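Local coordinates for protein B-agarase (Saccharophagus degradans, PDB 4BQ2) that hydrolyses agarose as a family 50 exo-beta-agarase, its catalytic module carrying an N-terminal beta-rich domain that resembles a carbohydrate-binding module, at residues S71-I76 with R188-P193; L88-Q93 with A167-S172; V97-I102 with W154-K159. All blocks are in the same frame, centred on the assembly; numbering follows the deposited sequence.

Contact 1: S71-I76 with R188-P193; sequences SLYFDI and RIQPNP
Asp75 OD1 accepts a hydrogen bond from Arg188 NH1 at 2.8 Å, part of a salt bridge, and is also hydrogen-bonded to Ser111 OG, which meets Arg188 NH2 as well; Asn186 holds OD2. The guanidinium reaches OD1 from above the carboxylate plane, the two flat groups standing 71° apart. Its NE gives a nearly straight bond to Gln190 OE1 at 2.7 Å, and both acceptors lie at the guanidinium edge, fixing its rotation. Tyr73 CB sits over the centre of the guanidinium face, 3.6 Å from Arg188 CZ; this is not a ring stack. Arg188 CG sits between the backbone N and the carbonyl carbon (chi1 69°), which, with a bend at chi2, carries the guanidinium across to the Tyr73–Asp75 strand. The Gln190 amide stacks on one face of the Tyr73 ring, planes 17° apart, with NE2 3.5 Å from Tyr73 CZ; a water joins NE2, Tyr73 OH and Pro191 O. Past the strand end, Ser71 OG donates to Asn192 OD1 at 2.8 Å. On the other face Leu72 CD1 meets Ile189 CG1 at 4.0 Å. Backbone bonds at Ser71–Gln190 and Tyr73–Arg188 flank Leu72–Ile189, an antiparallel pairing in the agarase CBM-like beta domain.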
ATOM      1  N   SER A  71      15.353  23.884  -3.774  1.00 20.61           N
ATOM      2  CA  SER A  71      14.181  23.304  -3.128  1.00 20.38           C
ATOM      3  C   SER A  71      13.219  24.412  -2.729  1.00 19.80           C
ATOM      4  O   SER A  71      13.619  25.520  -2.439  1.00 19.49           O
ATOM      5  CB  SER A  71      14.577  22.507  -1.859  1.00 19.58           C
ATOM      6  OG  SER A  71      15.398  21.408  -2.195  1.00 17.85           O
ATOM      7  N   LEU A  72      11.942  24.056  -2.699  1.00 19.74           N
ATOM      8  CA  LEU A  72      10.883  24.855  -2.170  1.00 18.30           C
ATOM      9  C   LEU A  72      10.733  24.562  -0.672  1.00 19.84           C
ATOM     10  O   LEU A  72      10.596  23.391  -0.266  1.00 19.88           O
ATOM     11  CB  LEU A  72       9.595  24.415  -2.870  1.00 18.41           C
ATOM     12  CG  LEU A  72       8.304  25.180  -2.718  1.00 20.55           C
ATOM     13  CD1 LEU A  72       8.503  26.603  -3.249  1.00 19.27           C
ATOM     14  CD2 LEU A  72       7.209  24.433  -3.508  1.00 18.85           C
ATOM     15  N   TYR A  73      10.719  25.624   0.124  1.00 18.23           N
ATOM     16  CA  TYR A  73      10.648  25.533   1.583  1.00 20.25           C
ATOM     17  C   TYR A  73       9.371  26.113   2.138  1.00 20.63           C
ATOM     18  O   TYR A  73       8.904  27.126   1.630  1.00 21.60           O
ATOM     19  CB  TYR A  73      11.806  26.342   2.168  1.00 20.08           C
ATOM     20  CG  TYR A  73      13.094  25.599   2.192  1.00 19.73           C
ATOM     21  CD1 TYR A  73      13.818  25.384   1.023  1.00 22.35           C
ATOM     22  CD2 TYR A  73      13.603  25.093   3.387  1.00 21.75           C
ATOM     23  CE1 TYR A  73      15.012  24.698   1.032  1.00 21.45           C
ATOM     24  CE2 TYR A  73      14.812  24.401   3.402  1.00 22.49           C
ATOM     25  CZ  TYR A  73      15.508  24.220   2.227  1.00 23.75           C
ATOM     26  OH  TYR A  73      16.709  23.550   2.220  1.00 25.12           O
ATOM     27  N   PHE A  74       8.844  25.503   3.206  1.00 18.88           N
ATOM     28  CA  PHE A  74       7.696  26.039   3.959  1.00 19.66           C
ATOM     29  C   PHE A  74       7.987  25.858   5.436  1.00 20.52           C
ATOM     30  O   PHE A  74       8.528  24.803   5.822  1.00 20.97           O
ATOM     31  CB  PHE A  74       6.406  25.227   3.700  1.00 18.69           C
ATOM     32  CG  PHE A  74       6.064  25.008   2.259  1.00 20.15           C
ATOM     33  CD1 PHE A  74       6.711  24.040   1.508  1.00 20.93           C
ATOM     34  CD2 PHE A  74       4.994  25.691   1.692  1.00 21.40           C
ATOM     35  CE1 PHE A  74       6.369  23.816   0.175  1.00 21.22           C
ATOM     36  CE2 PHE A  74       4.646  25.493   0.352  1.00 20.40           C
ATOM     37  CZ  PHE A  74       5.322  24.547  -0.394  1.00 21.45           C
ATOM     38  N   ASP A  75       7.651  26.860   6.257  1.00 18.78           N
ATOM     39  CA  ASP A  75       7.643  26.684   7.719  1.00 18.09           C
ATOM     40  C   ASP A  75       6.205  26.326   8.077  1.00 17.98           C
ATOM     41  O   ASP A  75       5.276  27.006   7.650  1.00 17.98           O
ATOM     42  CB  ASP A  75       8.062  27.966   8.469  1.00 17.93           C
ATOM     43  CG  ASP A  75       9.509  28.389   8.195  1.00 18.25           C
ATOM     44  OD1 ASP A  75      10.264  27.656   7.517  1.00 18.28           O
ATOM     45  OD2 ASP A  75       9.855  29.524   8.613  1.00 18.83           O
ATOM     46  N   ILE A  76       6.000  25.222   8.781  1.00 17.70           N
ATOM     47  CA  ILE A  76       4.635  24.737   9.059  1.00 18.33           C
ATOM     48  C   ILE A  76       4.559  24.174  10.464  1.00 19.26           C
ATOM     49  O   ILE A  76       5.548  23.583  10.963  1.00 20.93           O
ATOM     50  CB  ILE A  76       4.190  23.626   8.047  1.00 17.09           C
ATOM     51  CG1 ILE A  76       4.712  23.909   6.626  1.00 16.65           C
ATOM     52  CG2 ILE A  76       2.663  23.432   8.041  1.00 16.41           C
ATOM     53  CD1 ILE A  76       4.381  22.807   5.614  1.00 16.28           C
ATOM     54  N   ARG A 188       9.303  29.823   0.392  1.00 19.65           N
ATOM     55  CA  ARG A 188      10.475  30.363  -0.297  1.00 21.70           C
ATOM     56  C   ARG A 188      11.195  29.295  -1.107  1.00 22.38           C
ATOM     57  O   ARG A 188      10.949  28.094  -0.895  1.00 21.42           O
ATOM     58  CB  ARG A 188      11.430  30.972   0.749  1.00 20.94           C
ATOM     59  CG  ARG A 188      12.095  29.917   1.641  1.00 21.99           C
ATOM     60  CD  ARG A 188      12.359  30.402   3.042  1.00 21.44           C
ATOM     61  NE  ARG A 188      13.097  29.403   3.831  1.00 20.49           N
ATOM     62  CZ  ARG A 188      12.560  28.647   4.791  1.00 19.43           C
ATOM     63  NH1 ARG A 188      11.248  28.721   5.084  1.00 17.90           N
ATOM     64  NH2 ARG A 188      13.344  27.797   5.442  1.00 16.55           N
ATOM     65  N   ILE A 189      12.085  29.725  -2.008  1.00 22.10           N
ATOM     66  CA  ILE A 189      13.030  28.846  -2.695  1.00 22.47           C
ATOM     67  C   ILE A 189      14.456  29.115  -2.215  1.00 25.12           C
ATOM     68  O   ILE A 189      14.878  30.264  -2.124  1.00 25.78           O
ATOM     69  CB  ILE A 189      13.002  29.001  -4.226  1.00 23.93           C
ATOM     70  CG1 ILE A 189      11.648  28.578  -4.775  1.00 26.01           C
ATOM     71  CG2 ILE A 189      14.063  28.116  -4.881  1.00 24.66           C
ATOM     72  CD1 ILE A 189      11.389  29.166  -6.135  1.00 26.71           C
ATOM     73  N   GLN A 190      15.175  28.036  -1.883  1.00 25.42           N
ATOM     74  CA  GLN A 190      16.579  28.107  -1.452  1.00 25.61           C
ATOM     75  C   GLN A 190      17.391  27.184  -2.362  1.00 25.58           C
ATOM     76  O   GLN A 190      16.966  26.056  -2.608  1.00 24.72           O
ATOM     77  CB  GLN A 190      16.721  27.662   0.020  1.00 25.43           C
ATOM     78  CG  GLN A 190      16.205  28.693   1.023  1.00 26.38           C
ATOM     79  CD  GLN A 190      16.322  28.275   2.462  1.00 27.07           C
ATOM     80  OE1 GLN A 190      15.637  28.828   3.322  1.00 25.66           O
ATOM     81  NE2 GLN A 190      17.183  27.291   2.746  1.00 28.02           N
ATOM     82  N   PRO A 191      18.567  27.645  -2.857  1.00 27.32           N
ATOM     83  CA  PRO A 191      19.422  26.709  -3.584  1.00 26.43           C
ATOM     84  C   PRO A 191      19.830  25.601  -2.622  1.00 25.64           C
ATOM     85  O   PRO A 191      19.856  25.826  -1.401  1.00 23.75           O
ATOM     86  CB  PRO A 191      20.640  27.560  -3.997  1.00 29.15           C
ATOM     87  CG  PRO A 191      20.625  28.749  -3.098  1.00 30.86           C
ATOM     88  CD  PRO A 191      19.199  28.968  -2.670  1.00 28.60           C
ATOM     89  N   ASN A 192      20.088  24.414  -3.152  1.00 23.84           N
ATOM     90  CA  ASN A 192      20.468  23.309  -2.309  1.00 25.05           C
ATOM     91  C   ASN A 192      21.893  23.471  -1.793  1.00 27.85           C
ATOM     92  O   ASN A 192      22.761  23.906  -2.537  1.00 24.11           O
ATOM     93  CB  ASN A 192      20.393  22.012  -3.078  1.00 24.38           C
ATOM     94  CG  ASN A 192      18.970  21.664  -3.488  1.00 21.38           C
ATOM     95  OD1 ASN A 192      18.003  22.041  -2.809  1.00 22.08           O
ATOM     96  ND2 ASN A 192      18.840  20.949  -4.597  1.00 20.18           N
ATOM     97  N   PRO A 193      22.131  23.087  -0.518  1.00 28.91           N
ATOM     98  CA  PRO A 193      23.487  22.853  -0.055  1.00 30.53           C
ATOM     99  C   PRO A 193      24.182  21.867  -0.994  1.00 32.58           C
ATOM    100  O   PRO A 193      23.515  21.234  -1.833  1.00 33.95           O
ATOM    101  CB  PRO A 193      23.286  22.199   1.315  1.00 30.02           C
ATOM    102  CG  PRO A 193      21.962  22.700   1.791  1.00 30.56           C
ATOM    103  CD  PRO A 193      21.128  22.904   0.549  1.00 29.34           C
TER
HETATM  104  O   HOH W   1      18.795  25.183   1.184  1.00 34.93           O

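Contact 2: L88-Q93 with A167-S172; sequences LDVTDQ and AKISLS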
ATOM      1  N   LEU A  88       1.757  17.580  -0.721  1.00 16.32           N
ATOM      2  CA  LEU A  88       2.240  18.695  -1.496  1.00 16.38           C
ATOM      3  C   LEU A  88       2.255  18.226  -2.954  1.00 16.95           C
ATOM      4  O   LEU A  88       2.970  17.279  -3.279  1.00 16.54           O
ATOM      5  CB  LEU A  88       3.647  19.112  -1.023  1.00 15.62           C
ATOM      6  CG  LEU A  88       4.364  20.037  -2.016  1.00 16.24           C
ATOM      7  CD1 LEU A  88       3.750  21.436  -1.961  1.00 15.60           C
ATOM      8  CD2 LEU A  88       5.891  20.066  -1.761  1.00 14.73           C
ATOM      9  N   ASP A  89       1.430  18.862  -3.788  1.00 17.59           N
ATOM     10  CA  ASP A  89       1.388  18.572  -5.215  1.00 19.06           C
ATOM     11  C   ASP A  89       1.824  19.831  -5.924  1.00 19.63           C
ATOM     12  O   ASP A  89       1.289  20.904  -5.672  1.00 20.90           O
ATOM     13  CB  ASP A  89      -0.040  18.234  -5.646  1.00 19.89           C
ATOM     14  CG  ASP A  89      -0.510  16.883  -5.099  1.00 22.66           C
ATOM     15  OD1 ASP A  89      -0.170  15.863  -5.721  1.00 22.58           O
ATOM     16  OD2 ASP A  89      -1.208  16.860  -4.050  1.00 23.36           O
ATOM     17  N   VAL A  90       2.807  19.688  -6.808  1.00 19.68           N
ATOM     18  CA  VAL A  90       3.342  20.810  -7.543  1.00 19.65           C
ATOM     19  C   VAL A  90       3.138  20.462  -9.013  1.00 20.08           C
ATOM     20  O   VAL A  90       3.562  19.401  -9.463  1.00 20.45           O
ATOM     21  CB  VAL A  90       4.837  21.033  -7.213  1.00 19.97           C
ATOM     22  CG1 VAL A  90       5.412  22.182  -8.025  1.00 18.15           C
ATOM     23  CG2 VAL A  90       5.017  21.316  -5.721  1.00 18.63           C
ATOM     24  N   THR A  91       2.430  21.341  -9.732  1.00 21.12           N
ATOM     25  CA  THR A  91       2.048  21.116 -11.136  1.00 21.93           C
ATOM     26  C   THR A  91       2.715  22.150 -12.055  1.00 22.08           C
ATOM     27  O   THR A  91       2.764  23.339 -11.724  1.00 21.21           O
ATOM     28  CB  THR A  91       0.509  21.146 -11.290  1.00 24.30           C
ATOM     29  OG1 THR A  91      -0.060  20.156 -10.424  1.00 22.68           O
ATOM     30  CG2 THR A  91       0.073  20.805 -12.719  1.00 24.77           C
ATOM     31  N   ASP A  92       3.303  21.686 -13.155  1.00 20.84           N
ATOM     32  CA  ASP A  92       3.926  22.601 -14.101  1.00 21.24           C
ATOM     33  C   ASP A  92       2.967  22.934 -15.246  1.00 21.46           C
ATOM     34  O   ASP A  92       1.864  22.394 -15.339  1.00 21.73           O
ATOM     35  CB  ASP A  92       5.321  22.130 -14.568  1.00 20.90           C
ATOM     36  CG  ASP A  92       5.290  20.920 -15.496  1.00 21.12           C
ATOM     37  OD1 ASP A  92       4.274  20.640 -16.194  1.00 22.83           O
ATOM     38  OD2 ASP A  92       6.321  20.226 -15.543  1.00 21.41           O
ATOM     39  N   GLN A  93       3.391  23.846 -16.104  1.00 22.26           N
ATOM     40  CA  GLN A  93       2.530  24.367 -17.163  1.00 25.27           C
ATOM     41  C   GLN A  93       2.130  23.347 -18.206  1.00 25.94           C
ATOM     42  O   GLN A  93       1.234  23.614 -19.006  1.00 27.32           O
ATOM     43  CB  GLN A  93       3.213  25.544 -17.855  1.00 24.50           C
ATOM     44  CG  GLN A  93       4.459  25.197 -18.632  1.00 24.97           C
ATOM     45  CD  GLN A  93       5.194  26.451 -19.050  1.00 28.06           C
ATOM     46  OE1 GLN A  93       4.607  27.534 -19.095  1.00 27.40           O
ATOM     47  NE2 GLN A  93       6.493  26.330 -19.292  1.00 28.96           N
ATOM     48  N   ALA A 167       2.938  26.124 -12.312  1.00 22.28           N
ATOM     49  CA  ALA A 167       1.586  26.668 -12.434  1.00 23.90           C
ATOM     50  C   ALA A 167       0.758  26.572 -11.170  1.00 24.38           C
ATOM     51  O   ALA A 167      -0.182  27.341 -10.982  1.00 23.41           O
ATOM     52  CB  ALA A 167       0.836  26.005 -13.596  1.00 23.50           C
ATOM     53  N   LYS A 168       1.076  25.617 -10.300  1.00 23.56           N
ATOM     54  CA  LYS A 168       0.240  25.444  -9.145  1.00 23.62           C
ATOM     55  C   LYS A 168       1.004  24.754  -8.029  1.00 23.81           C
ATOM     56  O   LYS A 168       1.796  23.849  -8.287  1.00 23.81           O
ATOM     57  CB  LYS A 168      -0.986  24.634  -9.521  1.00 24.44           C
ATOM     58  CG  LYS A 168      -1.955  24.399  -8.384  1.00 25.39           C
ATOM     59  CD  LYS A 168      -2.977  23.348  -8.772  1.00 27.61           C
ATOM     60  CE  LYS A 168      -4.324  23.958  -8.966  1.00 30.31           C
ATOM     61  NZ  LYS A 168      -5.309  22.864  -8.690  1.00 39.40           N
ATOM     62  N   ILE A 169       0.769  25.220  -6.809  1.00 21.80           N
ATOM     63  CA  ILE A 169       1.353  24.595  -5.630  1.00 23.13           C
ATOM     64  C   ILE A 169       0.221  24.338  -4.651  1.00 21.64           C
ATOM     65  O   ILE A 169      -0.427  25.263  -4.153  1.00 20.61           O
ATOM     66  CB  ILE A 169       2.443  25.468  -4.971  1.00 25.47           C
ATOM     67  CG1 ILE A 169       3.613  25.650  -5.937  1.00 26.61           C
ATOM     68  CG2 ILE A 169       2.911  24.844  -3.653  1.00 25.88           C
ATOM     69  CD1 ILE A 169       4.618  26.678  -5.467  1.00 29.13           C
ATOM     70  N   SER A 170       0.004  23.067  -4.356  1.00 20.04           N
ATOM     71  CA  SER A 170      -1.128  22.681  -3.546  1.00 19.71           C
ATOM     72  C   SER A 170      -0.666  22.019  -2.250  1.00 19.07           C
ATOM     73  O   SER A 170       0.231  21.191  -2.293  1.00 19.96           O
ATOM     74  CB  SER A 170      -1.960  21.684  -4.367  1.00 20.76           C
ATOM     75  OG  SER A 170      -2.909  21.097  -3.542  1.00 24.68           O
ATOM     76  N   LEU A 171      -1.243  22.432  -1.120  1.00 19.74           N
ATOM     77  CA  LEU A 171      -1.115  21.722   0.152  1.00 18.50           C
ATOM     78  C   LEU A 171      -2.497  21.252   0.587  1.00 18.19           C
ATOM     79  O   LEU A 171      -3.385  22.059   0.805  1.00 18.63           O
ATOM     80  CB  LEU A 171      -0.489  22.607   1.239  1.00 18.00           C
ATOM     81  CG  LEU A 171       1.034  22.824   1.159  1.00 17.98           C
ATOM     82  CD1 LEU A 171       1.468  23.899   2.144  1.00 19.70           C
ATOM     83  CD2 LEU A 171       1.833  21.552   1.406  1.00 17.58           C
ATOM     84  N   SER A 172      -2.681  19.941   0.722  1.00 18.25           N
ATOM     85  CA  SER A 172      -4.001  19.415   1.023  1.00 17.24           C
ATOM     86  C   SER A 172      -4.013  18.398   2.152  1.00 17.92           C
ATOM     87  O   SER A 172      -3.036  17.681   2.369  1.00 17.20           O
ATOM     88  CB  SER A 172      -4.674  18.795  -0.207  1.00 17.99           C
ATOM     89  OG  SER A 172      -3.870  17.775  -0.836  1.00 19.33           O
TER
HETATM   90  O   HOH W   2      -1.918  18.754  -2.549  1.00 14.88           O
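Segments 88-93 and 167-172 run antiparallel, their strand axes 4.8 Å apart at closest approach and 168° from one another in direction. Asp89–Ser170 and Thr91–Lys168 are hydrogen-bonded pairs, with Ser170 N to Asp89 O at 2.8 Å and Thr91 N bonding Lys168 O; Leu88–Leu171 and Val90–Ile169 are the non-hydrogen-bonded pairs. At the far end Thr91 O accepts from both Ala167 N (2.9 Å) and Lys168 N (3.2 Å), a classic beta bulge. Leu88, Val90, Ile169 and Leu171 share one face. There Leu88 carries its CG anti to the backbone N (chi1 165°), which swings CD1 over the partner strand to touch Ile169 CG2 and Leu171 CD2, each 3.9 Å from it; Phe74 covers this patch. The face bearing Asp89, Thr91, Lys168 and Ser170 is polar. One water bonds Ser170 OG (2.7 Å) and Ser172 OG (2.8 Å); its very short contact with Asp89 OD2 is doubtful. Asp89 OD1 is hydrogen-bonded to Thr99 OG1 of the next strand, and Ser172 OG also meets Gln174. The strands thus present an apolar face to the domain interior and, on the reverse, water-linked serines beside a carboxylate whose bonded OD1 is consistent with an ionised Asp89.

Contact 3: V97-I102 with W154-K159; sequences VFTRSI and WMWGVK
Thr99 faces two residues at once: its carbonyl O accepts from Met155 N at 3.2 Å and, weakly, from Trp156 N at 3.4 Å, a classic beta bulge at which the chain also turns a corner. Beyond the bulge Trp156 O receives Thr99 N at 2.8 Å in a bond nearly along the C=O axis, and Val158 N reaches Val97 O at 2.8 Å. Gly157, between these two bonded residues, lies close against Val97 O and Phe98, its CA 4.2 Å from Phe98 CA, and has a positive phi. The two tryptophans go to different faces. Trp156 lies alongside Thr99 and points the same way, its CG set between backbone N and carbonyl carbon (chi1 42°), which brings NE1 to 3.3 Å from Thr99 CB. Thr99 OG1 itself bonds Asp89. On the reverse face Trp154 meets Arg100 across a right angle: the six-membered-ring edge at CE3 lies over one face of the guanidinium, 3.7 Å from Arg100 NE, with the planes 70° apart. The guanidinium thus meets the ring at its edge, near the ring plane, so this is not a cation-pi contact. Arg100 NH1 is held by Phe152 O. Farther along the same ring, Trp154 CH2 touches Phe98 CB at 3.7 Å. Met155 lays its CG against Ser101 N and CB. The buried arginine therefore combines a carbonyl partner with an aromatic edge against its flat face, which together probably limit rotation of the guanidinium.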
ATOM      1  N   VAL A  97       3.046  16.638 -12.751  1.00 21.38           N
ATOM      2  CA  VAL A  97       2.805  16.811 -11.301  1.00 21.42           C
ATOM      3  C   VAL A  97       3.699  15.873 -10.512  1.00 22.22           C
ATOM      4  O   VAL A  97       3.939  14.722 -10.937  1.00 22.29           O
ATOM      5  CB  VAL A  97       1.369  16.413 -10.835  1.00 24.46           C
ATOM      6  CG1 VAL A  97       1.000  17.129  -9.540  1.00 23.30           C
ATOM      7  CG2 VAL A  97       0.303  16.615 -11.891  1.00 28.45           C
ATOM      8  N   PHE A  98       4.156  16.327  -9.346  1.00 21.39           N
ATOM      9  CA  PHE A  98       4.789  15.421  -8.389  1.00 20.44           C
ATOM     10  C   PHE A  98       4.100  15.592  -7.067  1.00 19.45           C
ATOM     11  O   PHE A  98       3.546  16.668  -6.790  1.00 18.07           O
ATOM     12  CB  PHE A  98       6.332  15.588  -8.286  1.00 20.54           C
ATOM     13  CG  PHE A  98       6.807  16.799  -7.485  1.00 20.69           C
ATOM     14  CD1 PHE A  98       6.586  16.902  -6.093  1.00 21.50           C
ATOM     15  CD2 PHE A  98       7.547  17.802  -8.099  1.00 20.62           C
ATOM     16  CE1 PHE A  98       7.039  18.004  -5.370  1.00 21.67           C
ATOM     17  CE2 PHE A  98       8.025  18.893  -7.382  1.00 20.98           C
ATOM     18  CZ  PHE A  98       7.762  19.001  -6.022  1.00 22.28           C
ATOM     19  N   THR A  99       4.117  14.517  -6.268  1.00 19.90           N
ATOM     20  CA  THR A  99       3.463  14.511  -4.955  1.00 19.44           C
ATOM     21  C   THR A  99       4.492  14.125  -3.898  1.00 19.45           C
ATOM     22  O   THR A  99       5.141  13.076  -3.995  1.00 19.96           O
ATOM     23  CB  THR A  99       2.295  13.475  -4.902  1.00 20.43           C
ATOM     24  OG1 THR A  99       1.353  13.746  -5.944  1.00 21.65           O
ATOM     25  CG2 THR A  99       1.557  13.539  -3.559  1.00 19.78           C
ATOM     26  N   ARG A 100       4.614  14.956  -2.873  1.00 19.15           N
ATOM     27  CA  ARG A 100       5.380  14.577  -1.686  1.00 18.15           C
ATOM     28  C   ARG A 100       4.441  14.760  -0.527  1.00 17.49           C
ATOM     29  O   ARG A 100       3.418  15.404  -0.656  1.00 16.89           O
ATOM     30  CB  ARG A 100       6.633  15.455  -1.509  1.00 19.23           C
ATOM     31  CG  ARG A 100       7.711  15.260  -2.567  1.00 21.00           C
ATOM     32  CD  ARG A 100       9.063  15.843  -2.098  1.00 22.83           C
ATOM     33  NE  ARG A 100      10.101  15.609  -3.106  1.00 22.80           N
ATOM     34  CZ  ARG A 100      11.227  14.913  -2.925  1.00 23.40           C
ATOM     35  NH1 ARG A 100      11.533  14.380  -1.741  1.00 22.68           N
ATOM     36  NH2 ARG A 100      12.075  14.773  -3.956  1.00 21.49           N
ATOM     37  N   SER A 101       4.787  14.193   0.615  1.00 16.55           N
ATOM     38  CA  SER A 101       3.927  14.306   1.769  1.00 16.19           C
ATOM     39  C   SER A 101       4.754  14.135   3.027  1.00 16.20           C
ATOM     40  O   SER A 101       5.864  13.518   2.991  1.00 15.49           O
ATOM     41  CB  SER A 101       2.809  13.225   1.711  1.00 15.10           C
ATOM     42  OG  SER A 101       1.954  13.361   2.842  1.00 16.50           O
ATOM     43  N   ILE A 102       4.234  14.659   4.138  0.50 16.16           N
ATOM     44  CA  ILE A 102       4.903  14.514   5.439  0.50 16.32           C
ATOM     45  C   ILE A 102       3.907  14.799   6.559  0.50 16.26           C
ATOM     46  O   ILE A 102       2.848  15.400   6.321  0.50 16.97           O
ATOM     47  CB  ILE A 102       6.157  15.443   5.530  0.50 16.35           C
ATOM     48  CG1 ILE A 102       7.053  15.051   6.700  0.50 16.63           C
ATOM     49  CG2 ILE A 102       5.750  16.913   5.606  0.50 16.47           C
ATOM     50  CD1 ILE A 102       7.593  13.649   6.564  0.50 16.20           C
ATOM     51  N   TRP A 154       9.192  11.542  -0.616  1.00 18.99           N
ATOM     52  CA  TRP A 154       8.740  11.235  -1.961  1.00 18.18           C
ATOM     53  C   TRP A 154       7.585  10.234  -1.923  1.00 18.72           C
ATOM     54  O   TRP A 154       7.670   9.222  -1.220  1.00 21.41           O
ATOM     55  CB  TRP A 154       9.880  10.637  -2.790  1.00 19.17           C
ATOM     56  CG  TRP A 154       9.443  10.348  -4.188  1.00 18.61           C
ATOM     57  CD1 TRP A 154       9.231   9.120  -4.749  1.00 19.86           C
ATOM     58  CD2 TRP A 154       9.153  11.313  -5.198  1.00 19.77           C
ATOM     59  NE1 TRP A 154       8.797   9.259  -6.051  1.00 18.72           N
ATOM     60  CE2 TRP A 154       8.747  10.602  -6.350  1.00 19.24           C
ATOM     61  CE3 TRP A 154       9.195  12.724  -5.244  1.00 19.97           C
ATOM     62  CZ2 TRP A 154       8.414  11.245  -7.557  1.00 19.77           C
ATOM     63  CZ3 TRP A 154       8.846  13.374  -6.455  1.00 20.57           C
ATOM     64  CH2 TRP A 154       8.457  12.628  -7.589  1.00 19.67           C
ATOM     65  N   MET A 155       6.539  10.514  -2.708  1.00 19.25           N
ATOM     66  CA  MET A 155       5.377   9.643  -2.848  1.00 18.91           C
ATOM     67  C   MET A 155       5.284   9.086  -4.271  1.00 19.71           C
ATOM     68  O   MET A 155       5.413   7.855  -4.497  1.00 21.55           O
ATOM     69  CB  MET A 155       4.088  10.385  -2.430  1.00 18.50           C
ATOM     70  CG  MET A 155       4.127  10.897  -0.990  1.00 17.81           C
ATOM     71  SD  MET A 155       4.168   9.578   0.253  1.00 18.57           S
ATOM     72  CE  MET A 155       2.411   9.227   0.361  1.00 18.17           C
ATOM     73  N   TRP A 156       5.069   9.966  -5.245  1.00 19.66           N
ATOM     74  CA  TRP A 156       4.970   9.529  -6.653  1.00 19.25           C
ATOM     75  C   TRP A 156       4.941  10.741  -7.561  1.00 20.22           C
ATOM     76  O   TRP A 156       4.773  11.875  -7.090  1.00 19.19           O
ATOM     77  CB  TRP A 156       3.672   8.722  -6.892  1.00 19.26           C
ATOM     78  CG  TRP A 156       2.481   9.322  -6.205  1.00 18.90           C
ATOM     79  CD1 TRP A 156       1.763  10.421  -6.584  1.00 19.03           C
ATOM     80  CD2 TRP A 156       1.889   8.858  -4.990  1.00 20.06           C
ATOM     81  NE1 TRP A 156       0.753  10.671  -5.679  1.00 19.50           N
ATOM     82  CE2 TRP A 156       0.819   9.729  -4.683  1.00 19.94           C
ATOM     83  CE3 TRP A 156       2.164   7.785  -4.123  1.00 20.73           C
ATOM     84  CZ2 TRP A 156       0.017   9.559  -3.545  1.00 20.73           C
ATOM     85  CZ3 TRP A 156       1.374   7.629  -2.971  1.00 21.12           C
ATOM     86  CH2 TRP A 156       0.309   8.507  -2.705  1.00 20.54           C
ATOM     87  N   GLY A 157       5.063  10.486  -8.869  1.00 20.55           N
ATOM     88  CA  GLY A 157       4.843  11.516  -9.871  1.00 21.70           C
ATOM     89  C   GLY A 157       6.115  11.817 -10.651  1.00 22.24           C
ATOM     90  O   GLY A 157       7.039  10.980 -10.742  1.00 22.16           O
ATOM     91  N   VAL A 158       6.185  13.030 -11.187  1.00 21.48           N
ATOM     92  CA  VAL A 158       7.293  13.396 -12.081  1.00 23.12           C
ATOM     93  C   VAL A 158       8.454  14.005 -11.285  1.00 23.51           C
ATOM     94  O   VAL A 158       8.261  14.997 -10.573  1.00 24.50           O
ATOM     95  CB  VAL A 158       6.828  14.358 -13.210  1.00 22.86           C
ATOM     96  CG1 VAL A 158       8.025  14.807 -14.041  1.00 24.67           C
ATOM     97  CG2 VAL A 158       5.801  13.675 -14.106  1.00 25.68           C
ATOM     98  N   LYS A 159       9.636  13.405 -11.392  1.00 23.28           N
ATOM     99  CA  LYS A 159      10.810  13.886 -10.637  1.00 25.56           C
ATOM    100  C   LYS A 159      11.386  15.223 -11.138  1.00 25.79           C
ATOM    101  O   LYS A 159      11.913  16.029 -10.352  1.00 26.39           O
ATOM    102  CB  LYS A 159      11.918  12.834 -10.616  1.00 26.24           C
ATOM    103  CG  LYS A 159      11.757  11.786  -9.502  1.00 27.69           C
ATOM    104  CD  LYS A 159      11.002  10.544  -9.981  1.00 27.23           C
ATOM    105  CE  LYS A 159      11.166   9.380  -8.975  1.00 26.70           C
ATOM    106  NZ  LYS A 159      10.689   8.084  -9.572  1.00 26.34           N
TER

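The three contacts are nested along the chain, contact 3 inside the loop closed by contact 2 and contact 2 inside that of contact 1. Contacts 2 and 3 join directly through neighbouring strands 84-92 and 97-104: Leu88 N lies 2.7 Å from Arg100 O, and Asp89 OD1 2.6 Å from Thr99 OG1, both probable hydrogen bonds. Contact 1 packs against contact 2, Phe74 CZ lying 3.8 Å from Leu88 CD1. Contacts 1 and 3 do not touch, their nearest atoms being about 6 Å apart. The calcium ion lies about 7 Å from the Asp75 side chain, which is not a ligand, though its backbone bonds the ligand Asp185. In contact 3, Trp154 O makes a weak hydrogen bond to His664 NE2, far along the chain.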